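Local coordinates for D-isomer specific 2-hydroxyacid dehydrogenase family protein (Aeromonas salmonicida subsp. salmonicida, PDB 3HG7) that probably acts as an NAD-dependent oxidoreductase of the D-isomer specific 2-hydroxyacid dehydrogenase family, at residues A[95-106]-A[281-292]; A[147-157]-A[174-182]. The protein carries 1 engineered substitution. All coordinates share one frame; numbering follows the deposited sequence.

Interaction 1: A[95-106]-A[281-292]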
# COMPACT_ATOMS: atom_id res chain seq x y z
N VAL A 95 -2.99 -9.04 4.96
CA VAL A 95 -2.06 -8.49 5.91
C VAL A 95 -2.50 -7.04 6.19
O VAL A 95 -2.66 -6.25 5.25
CB VAL A 95 -0.56 -8.56 5.35
CG1 VAL A 95 0.37 -7.75 6.23
CG2 VAL A 95 -0.08 -9.99 5.31
N ARG A 96 -2.78 -6.73 7.45
CA ARG A 96 -3.08 -5.35 7.82
C ARG A 96 -2.41 -4.89 9.10
O ARG A 96 -1.98 -5.71 9.90
CB ARG A 96 -4.59 -5.11 7.83
CG ARG A 96 -5.38 -5.87 8.88
CD ARG A 96 -6.54 -4.99 9.30
NE ARG A 96 -7.10 -5.31 10.62
CZ ARG A 96 -6.53 -5.04 11.79
NH1 ARG A 96 -5.33 -4.46 11.85
NH2 ARG A 96 -7.15 -5.39 12.91
N GLY A 97 -2.31 -3.57 9.29
CA GLY A 97 -1.84 -3.04 10.56
C GLY A 97 -0.33 -2.97 10.78
O GLY A 97 0.12 -2.48 11.82
N ILE A 98 0.46 -3.41 9.79
CA ILE A 98 1.90 -3.44 10.00
C ILE A 98 2.65 -2.45 9.09
O ILE A 98 3.87 -2.52 9.01
CB ILE A 98 2.47 -4.86 9.82
CG1 ILE A 98 2.15 -5.41 8.41
CG2 ILE A 98 1.91 -5.81 10.93
CD1 ILE A 98 2.91 -6.69 8.00
N PHE A 99 1.93 -1.56 8.40
CA PHE A 99 2.54 -0.74 7.35
C PHE A 99 2.67 0.73 7.71
O PHE A 99 3.18 1.48 6.89
CB PHE A 99 1.77 -0.86 6.04
CG PHE A 99 1.62 -2.27 5.56
CD1 PHE A 99 0.41 -2.94 5.71
CD2 PHE A 99 2.71 -2.93 5.01
CE1 PHE A 99 0.26 -4.22 5.26
CE2 PHE A 99 2.58 -4.26 4.57
CZ PHE A 99 1.34 -4.90 4.71
N GLY A 100 2.21 1.12 8.90
CA GLY A 100 2.30 2.54 9.33
C GLY A 100 3.71 3.16 9.26
O GLY A 100 3.95 4.13 8.53
N PRO A 101 4.65 2.63 10.06
CA PRO A 101 6.01 3.15 10.03
C PRO A 101 6.67 3.14 8.65
O PRO A 101 7.42 4.06 8.34
CB PRO A 101 6.76 2.21 10.98
CG PRO A 101 5.75 1.76 11.94
CD PRO A 101 4.40 1.79 11.24
N LEU A 102 6.43 2.11 7.85
CA LEU A 102 7.05 2.01 6.55
C LEU A 102 6.49 3.06 5.62
O LEU A 102 7.25 3.67 4.85
CB LEU A 102 6.81 0.61 5.96
CG LEU A 102 7.73 -0.43 6.59
CD1 LEU A 102 7.18 -1.84 6.15
CD2 LEU A 102 9.18 -0.28 6.19
N MET A 103 5.19 3.31 5.72
CA MET A 103 4.61 4.38 4.92
C MET A 103 5.06 5.77 5.35
O MET A 103 5.29 6.59 4.50
CB MET A 103 3.08 4.31 4.82
CG MET A 103 2.66 3.40 3.68
SD MET A 103 3.11 3.96 2.03
CE MET A 103 2.06 2.75 1.23
N SER A 104 5.20 6.03 6.66
CA SER A 104 5.82 7.32 7.12
C SER A 104 7.23 7.55 6.52
O SER A 104 7.57 8.65 6.09
CB SER A 104 5.90 7.34 8.63
OG SER A 104 4.65 7.73 9.16
N GLU A 105 8.05 6.50 6.53
CA GLU A 105 9.40 6.55 5.97
C GLU A 105 9.40 6.89 4.48
O GLU A 105 10.20 7.69 4.01
CB GLU A 105 10.12 5.22 6.21
CG GLU A 105 10.38 4.90 7.69
CD GLU A 105 10.92 3.49 7.87
OE1 GLU A 105 11.16 2.80 6.85
OE2 GLU A 105 11.14 3.07 9.04
N TYR A 106 8.51 6.25 3.73
CA TYR A 106 8.41 6.46 2.29
C TYR A 106 7.94 7.87 2.00
O TYR A 106 8.54 8.59 1.17
CB TYR A 106 7.41 5.46 1.69
CG TYR A 106 7.12 5.69 0.23
CD1 TYR A 106 7.89 5.05 -0.75
CD2 TYR A 106 6.05 6.50 -0.17
CE1 TYR A 106 7.62 5.24 -2.09
CE2 TYR A 106 5.77 6.72 -1.50
CZ TYR A 106 6.56 6.08 -2.45
OH TYR A 106 6.32 6.26 -3.76
N SER A 281 6.38 0.90 -1.58
CA SER A 281 6.40 1.87 -0.46
C SER A 281 6.36 1.18 0.91
O SER A 281 6.94 1.68 1.89
CB SER A 281 5.26 2.91 -0.60
OG SER A 281 3.96 2.28 -0.53
N ALA A 282 5.70 0.02 1.01
CA ALA A 282 5.63 -0.65 2.29
C ALA A 282 5.56 -2.16 2.09
O ALA A 282 4.48 -2.71 1.97
CB ALA A 282 4.43 -0.14 3.10
N TYR A 283 6.73 -2.77 2.02
CA TYR A 283 6.93 -4.21 1.80
C TYR A 283 6.34 -5.01 2.92
O TYR A 283 6.27 -4.53 4.05
CB TYR A 283 8.44 -4.49 1.72
CG TYR A 283 8.73 -5.87 1.22
CD1 TYR A 283 9.17 -6.89 2.08
CD2 TYR A 283 8.52 -6.18 -0.12
CE1 TYR A 283 9.40 -8.19 1.60
CE2 TYR A 283 8.74 -7.47 -0.61
CZ TYR A 283 9.17 -8.46 0.25
OH TYR A 283 9.38 -9.72 -0.30
N SER A 284 5.89 -6.25 2.64
CA SER A 284 5.39 -7.13 3.69
C SER A 284 6.57 -7.93 4.18
O SER A 284 6.99 -8.91 3.53
CB SER A 284 4.36 -8.14 3.11
OG SER A 284 3.13 -7.50 2.78
N PHE A 285 7.13 -7.54 5.32
CA PHE A 285 8.34 -8.15 5.81
C PHE A 285 8.01 -9.47 6.48
O PHE A 285 7.03 -9.53 7.25
CB PHE A 285 9.08 -7.20 6.75
CG PHE A 285 9.86 -6.14 6.01
CD1 PHE A 285 11.20 -6.35 5.68
CD2 PHE A 285 9.23 -4.98 5.56
CE1 PHE A 285 11.90 -5.38 4.96
CE2 PHE A 285 9.94 -4.02 4.83
CZ PHE A 285 11.26 -4.23 4.54
N PRO A 286 8.78 -10.54 6.18
CA PRO A 286 8.31 -11.86 6.61
C PRO A 286 8.21 -11.99 8.12
O PRO A 286 7.27 -12.63 8.60
CB PRO A 286 9.36 -12.83 6.05
CG PRO A 286 9.88 -12.11 4.84
CD PRO A 286 9.89 -10.64 5.20
N ASP A 287 9.13 -11.37 8.86
CA ASP A 287 9.06 -11.42 10.33
C ASP A 287 7.70 -10.94 10.82
O ASP A 287 7.12 -11.53 11.74
CB ASP A 287 10.20 -10.62 10.98
CG ASP A 287 11.58 -11.25 10.74
OD1 ASP A 287 12.14 -11.06 9.65
OD2 ASP A 287 12.11 -11.91 11.66
N ASP A 288 7.15 -9.89 10.22
CA ASP A 288 5.86 -9.39 10.68
C ASP A 288 4.67 -10.16 10.15
O ASP A 288 3.68 -10.35 10.85
CB ASP A 288 5.69 -7.92 10.36
CG ASP A 288 6.59 -7.04 11.22
OD1 ASP A 288 7.16 -7.52 12.22
OD2 ASP A 288 6.70 -5.86 10.90
N VAL A 289 4.79 -10.62 8.91
CA VAL A 289 3.72 -11.42 8.30
C VAL A 289 3.64 -12.79 9.02
O VAL A 289 2.55 -13.30 9.26
CB VAL A 289 3.93 -11.61 6.77
CG1 VAL A 289 2.85 -12.55 6.18
CG2 VAL A 289 3.89 -10.27 6.04
N ALA A 290 4.78 -13.38 9.38
CA ALA A 290 4.76 -14.68 10.06
C ALA A 290 4.08 -14.59 11.41
O ALA A 290 3.40 -15.52 11.84
CB ALA A 290 6.16 -15.23 10.21
N GLN A 291 4.28 -13.46 12.09
CA GLN A 291 3.62 -13.18 13.35
C GLN A 291 2.10 -13.13 13.16
O GLN A 291 1.37 -13.68 13.97
CB GLN A 291 4.16 -11.85 13.92
CG GLN A 291 3.79 -11.55 15.36
CD GLN A 291 4.39 -10.22 15.86
OE1 GLN A 291 4.21 -9.85 17.03
NE2 GLN A 291 5.12 -9.52 14.99
N ILE A 292 1.64 -12.50 12.07
CA ILE A 292 0.20 -12.47 11.72
C ILE A 292 -0.32 -13.88 11.46
O ILE A 292 -1.40 -14.26 11.95
CB ILE A 292 -0.08 -11.56 10.52
CG1 ILE A 292 0.11 -10.09 10.92
CG2 ILE A 292 -1.50 -11.74 9.98
CD1 ILE A 292 0.09 -9.12 9.72

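Interaction 2: A[147-157]-A[174-182]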
# COMPACT_ATOMS: atom_id res chain seq x y z
N GLY A 147 -7.64 8.89 4.23
CA GLY A 147 -7.56 7.56 4.82
C GLY A 147 -7.07 7.72 6.24
O GLY A 147 -6.01 8.31 6.48
N THR A 148 -7.83 7.18 7.19
CA THR A 148 -7.59 7.44 8.60
C THR A 148 -7.30 6.19 9.41
O THR A 148 -7.35 6.22 10.65
CB THR A 148 -8.80 8.18 9.21
OG1 THR A 148 -9.09 7.63 10.50
CG2 THR A 148 -10.01 7.97 8.33
N GLY A 149 -6.97 5.10 8.71
CA GLY A 149 -6.68 3.84 9.37
C GLY A 149 -5.31 3.90 10.00
O GLY A 149 -4.78 4.98 10.24
N SER A 150 -4.71 2.74 10.24
CA SER A 150 -3.42 2.72 10.91
C SER A 150 -2.34 3.37 10.05
O SER A 150 -1.39 3.96 10.60
CB SER A 150 -2.99 1.31 11.27
OG SER A 150 -2.69 0.54 10.12
N ILE A 151 -2.48 3.28 8.72
CA ILE A 151 -1.50 3.90 7.82
C ILE A 151 -1.63 5.43 7.89
O ILE A 151 -0.63 6.15 8.12
CB ILE A 151 -1.62 3.42 6.36
CG1 ILE A 151 -1.27 1.92 6.27
CG2 ILE A 151 -0.64 4.18 5.45
CD1 ILE A 151 -1.34 1.34 4.86
N GLY A 152 -2.85 5.94 7.72
CA GLY A 152 -3.11 7.39 7.79
C GLY A 152 -2.67 7.98 9.11
O GLY A 152 -2.03 9.06 9.15
N GLN A 153 -3.02 7.29 10.20
CA GLN A 153 -2.62 7.72 11.54
C GLN A 153 -1.11 7.79 11.72
O GLN A 153 -0.60 8.76 12.27
CB GLN A 153 -3.22 6.82 12.62
CG GLN A 153 -4.70 7.06 12.88
CD GLN A 153 -5.31 5.90 13.63
OE1 GLN A 153 -4.88 5.58 14.75
NE2 GLN A 153 -6.29 5.24 13.02
N HIS A 154 -0.37 6.79 11.24
CA HIS A 154 1.09 6.87 11.46
C HIS A 154 1.72 8.07 10.71
O HIS A 154 2.54 8.82 11.28
CB HIS A 154 1.81 5.56 11.16
CG HIS A 154 3.13 5.44 11.86
ND1 HIS A 154 4.27 6.08 11.43
CD2 HIS A 154 3.48 4.77 12.99
CE1 HIS A 154 5.27 5.80 12.25
NE2 HIS A 154 4.81 5.01 13.21
N ILE A 155 1.28 8.27 9.46
CA ILE A 155 1.78 9.39 8.65
C ILE A 155 1.38 10.68 9.32
O ILE A 155 2.10 11.70 9.23
CB ILE A 155 1.19 9.35 7.22
CG1 ILE A 155 1.62 8.06 6.48
CG2 ILE A 155 1.64 10.54 6.39
CD1 ILE A 155 0.75 7.76 5.31
N ALA A 156 0.23 10.66 9.99
CA ALA A 156 -0.24 11.82 10.76
C ALA A 156 0.70 12.16 11.92
O ALA A 156 1.13 13.34 12.06
CB ALA A 156 -1.65 11.58 11.25
N HIS A 157 1.03 11.17 12.75
CA HIS A 157 1.96 11.42 13.87
C HIS A 157 3.31 11.95 13.38
O HIS A 157 3.92 12.81 14.03
CB HIS A 157 2.15 10.17 14.72
CG HIS A 157 0.99 9.88 15.62
ND1 HIS A 157 -0.05 9.04 15.25
CD2 HIS A 157 0.66 10.36 16.84
CE1 HIS A 157 -0.94 8.98 16.23
NE2 HIS A 157 -0.53 9.78 17.21
N ARG A 174 -14.97 9.92 12.08
CA ARG A 174 -14.37 9.99 13.42
C ARG A 174 -13.04 10.76 13.51
O ARG A 174 -12.17 10.64 12.64
CB ARG A 174 -14.20 8.57 13.96
CG ARG A 174 -14.25 8.42 15.47
CD ARG A 174 -14.75 7.01 15.84
NE ARG A 174 -14.54 6.67 17.25
CZ ARG A 174 -15.34 7.05 18.25
NH1 ARG A 174 -15.06 6.68 19.49
NH2 ARG A 174 -16.42 7.79 18.02
N GLU A 175 -12.90 11.54 14.58
CA GLU A 175 -11.60 12.09 14.97
C GLU A 175 -10.67 10.94 15.38
O GLU A 175 -11.02 10.12 16.24
CB GLU A 175 -11.76 13.08 16.13
CG GLU A 175 -12.52 14.35 15.78
CD GLU A 175 -11.72 15.30 14.90
OE1 GLU A 175 -12.00 15.36 13.69
OE2 GLU A 175 -10.80 15.97 15.42
N ARG A 176 -9.52 10.83 14.72
CA ARG A 176 -8.55 9.80 15.07
C ARG A 176 -7.22 10.39 15.56
O ARG A 176 -6.93 11.57 15.31
CB ARG A 176 -8.35 8.81 13.91
CG ARG A 176 -9.19 7.51 14.06
CD ARG A 176 -10.54 7.57 13.35
NE ARG A 176 -11.35 6.37 13.59
CZ ARG A 176 -12.27 5.88 12.76
NH1 ARG A 176 -12.51 6.47 11.59
NH2 ARG A 176 -12.95 4.78 13.09
N ALA A 177 -6.44 9.57 16.26
CA ALA A 177 -5.17 10.03 16.85
C ALA A 177 -4.19 10.51 15.77
O ALA A 177 -4.05 9.89 14.72
CB ALA A 177 -4.53 8.93 17.69
N GLY A 178 -3.52 11.63 16.05
CA GLY A 178 -2.53 12.17 15.12
C GLY A 178 -3.07 13.25 14.20
O GLY A 178 -2.32 14.08 13.72
N PHE A 179 -4.38 13.22 13.94
CA PHE A 179 -5.03 14.25 13.14
C PHE A 179 -5.54 15.44 14.00
O PHE A 179 -6.25 15.25 15.00
CB PHE A 179 -6.20 13.67 12.34
CG PHE A 179 -5.81 12.60 11.36
CD1 PHE A 179 -5.61 12.92 10.02
CD2 PHE A 179 -5.66 11.27 11.76
CE1 PHE A 179 -5.24 11.93 9.08
CE2 PHE A 179 -5.29 10.29 10.83
CZ PHE A 179 -5.09 10.63 9.49
N ASP A 180 -5.17 16.65 13.60
CA ASP A 180 -5.75 17.87 14.21
C ASP A 180 -7.26 17.92 14.09
O ASP A 180 -7.98 18.31 15.03
CB ASP A 180 -5.16 19.10 13.54
CG ASP A 180 -3.70 19.27 13.84
OD1 ASP A 180 -3.24 18.72 14.86
OD2 ASP A 180 -3.00 19.95 13.06
N GLN A 181 -7.74 17.56 12.90
CA GLN A 181 -9.16 17.53 12.60
C GLN A 181 -9.36 16.48 11.51
O GLN A 181 -8.49 16.28 10.65
CB GLN A 181 -9.63 18.92 12.14
CG GLN A 181 -11.12 19.05 11.98
CD GLN A 181 -11.75 19.92 13.05
OE1 GLN A 181 -11.98 19.47 14.17
NE2 GLN A 181 -12.03 21.17 12.70
N VAL A 182 -10.49 15.78 11.58
CA VAL A 182 -10.88 14.88 10.52
C VAL A 182 -12.18 15.34 9.88
O VAL A 182 -13.17 15.62 10.57
CB VAL A 182 -10.98 13.42 11.00
CG1 VAL A 182 -11.25 12.51 9.80
CG2 VAL A 182 -9.69 13.00 11.69
O HOH W 1 -12.09 8.93 10.62

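Interaction 1: A[95-106]-A[281-292]
Tyr106 lays one face of its ring on Ser281. The Ser281 CB sits over the ring centre, 3.4 Å from the centroid of Tyr106 and 13° off the ring normal, which makes a CH-pi contact. Tyr106 CG is anti to the backbone N (chi1 174°), and this swings the ring from helix 100-115 over the start of segment 281-292. The polar ends turn elsewhere: Tyr106 OH hydrogen-bonds Thr277 OG1, and Ser281 OG hydrogen-bonds Asp255 OD2.

Ala282 comes next. Its methyl packs against Leu102, Phe99 and Met103, with Ala282 CB 3.8 Å from Leu102 CB and equally far from Phe99 CD2. The Phe99 ring then meets the backbone of the loop. The carbonyl oxygen of Tyr283 and Ser284 OG both lie at its edge, near the ring plane; Phe99 CE2 is 3.7 Å from Tyr283 O. Ile98 CG1 covers the centre of one Phe99 face. Ser284 OG is hydrogen-bonded to Thr74 O. Leu102 brings its CD1 to the edge of the Phe285 ring, 3.8 Å from Phe285 CE2.

At the other end the meeting is aliphatic. Ile98 and Ile292 approach tip to tip, with Ile98 CG2 4.0 Å from Ile292 CD1. Ile98 CD1 also passes Asp288 CB at 3.8 Å, the two side chains running in opposite directions. Val95 crosses Ile292 at about a right angle, Val95 CG1 lying 3.8 Å from Ile292 CD1.

The contact joins the starts of helices 100-115 and 286-301, in the region between the two parallel-sheet domains. No hydrogen bond crosses between the segments. They are held together by methyl, ring and carbonyl contacts, while the serine and tyrosine hydroxyls tie them to other parts of the chain.

Interaction 2: A[147-157]-A[174-182]
The Phe179 ring packs on the first turns of helix 150-161. Its CB carries CG anti to the carbonyl carbon (chi1 -61°), which brings the ring beside the helix start. Phe179 CD2 lies 4.1 Å from Ala156 CB. That methyl stands over the centre of one ring face, 10° off the normal, in a CH-pi contact. Phe179 CE2 comes 3.8 Å from Gln153 CA, and Gln153 CG lies at the ring edge. At the tip, Phe179 CZ is 3.5 Å from Gly152 O.

In the type II beta turn Arg176 to Phe179, Gly178 CA sits over one face of the His157 ring, 3.8 Å from its centroid. His157 ND1 hydrogen-bonds Gln153 O at 3.0 Å, which helps to fix the ring. Thr148 OG1 is 3.2 Å from Arg176 CD. One water accepts from Arg176 NH1, donates to Arg174 O and bonds Thr148 OG1 weakly.

Gly147, Gly149 and Gly152 fit the GxGxxG pattern of a Rossmann fold, consistent with NAD binding. Phe179 lies between helix 150-161 and the parallel sheet, touching Ile145 of strand 142-146 and Val166 of strand 165-169, just ahead of edge strand 181-183.

Helix 150-161 brings the two interactions together. Its His154 ND1 probably hydrogen-bonds Ser104 OG of segment 95-106, and His154 also packs on Pro101. Both segments of interaction 2 fall between those of interaction 1 along the chain, and the centres lie about 17 Å apart. Both are partly buried, but interaction 1 is nearer the centre of the chain. It joins parts of the fold distant in sequence, mostly through aliphatic and aromatic groups. Interaction 2 lies within the NAD-binding domain, near the edge strand 181-183 of its parallel seven-stranded array. Its apolar part centres on Phe179 and the Ala156 methyl, and a water bridge lies at its margin.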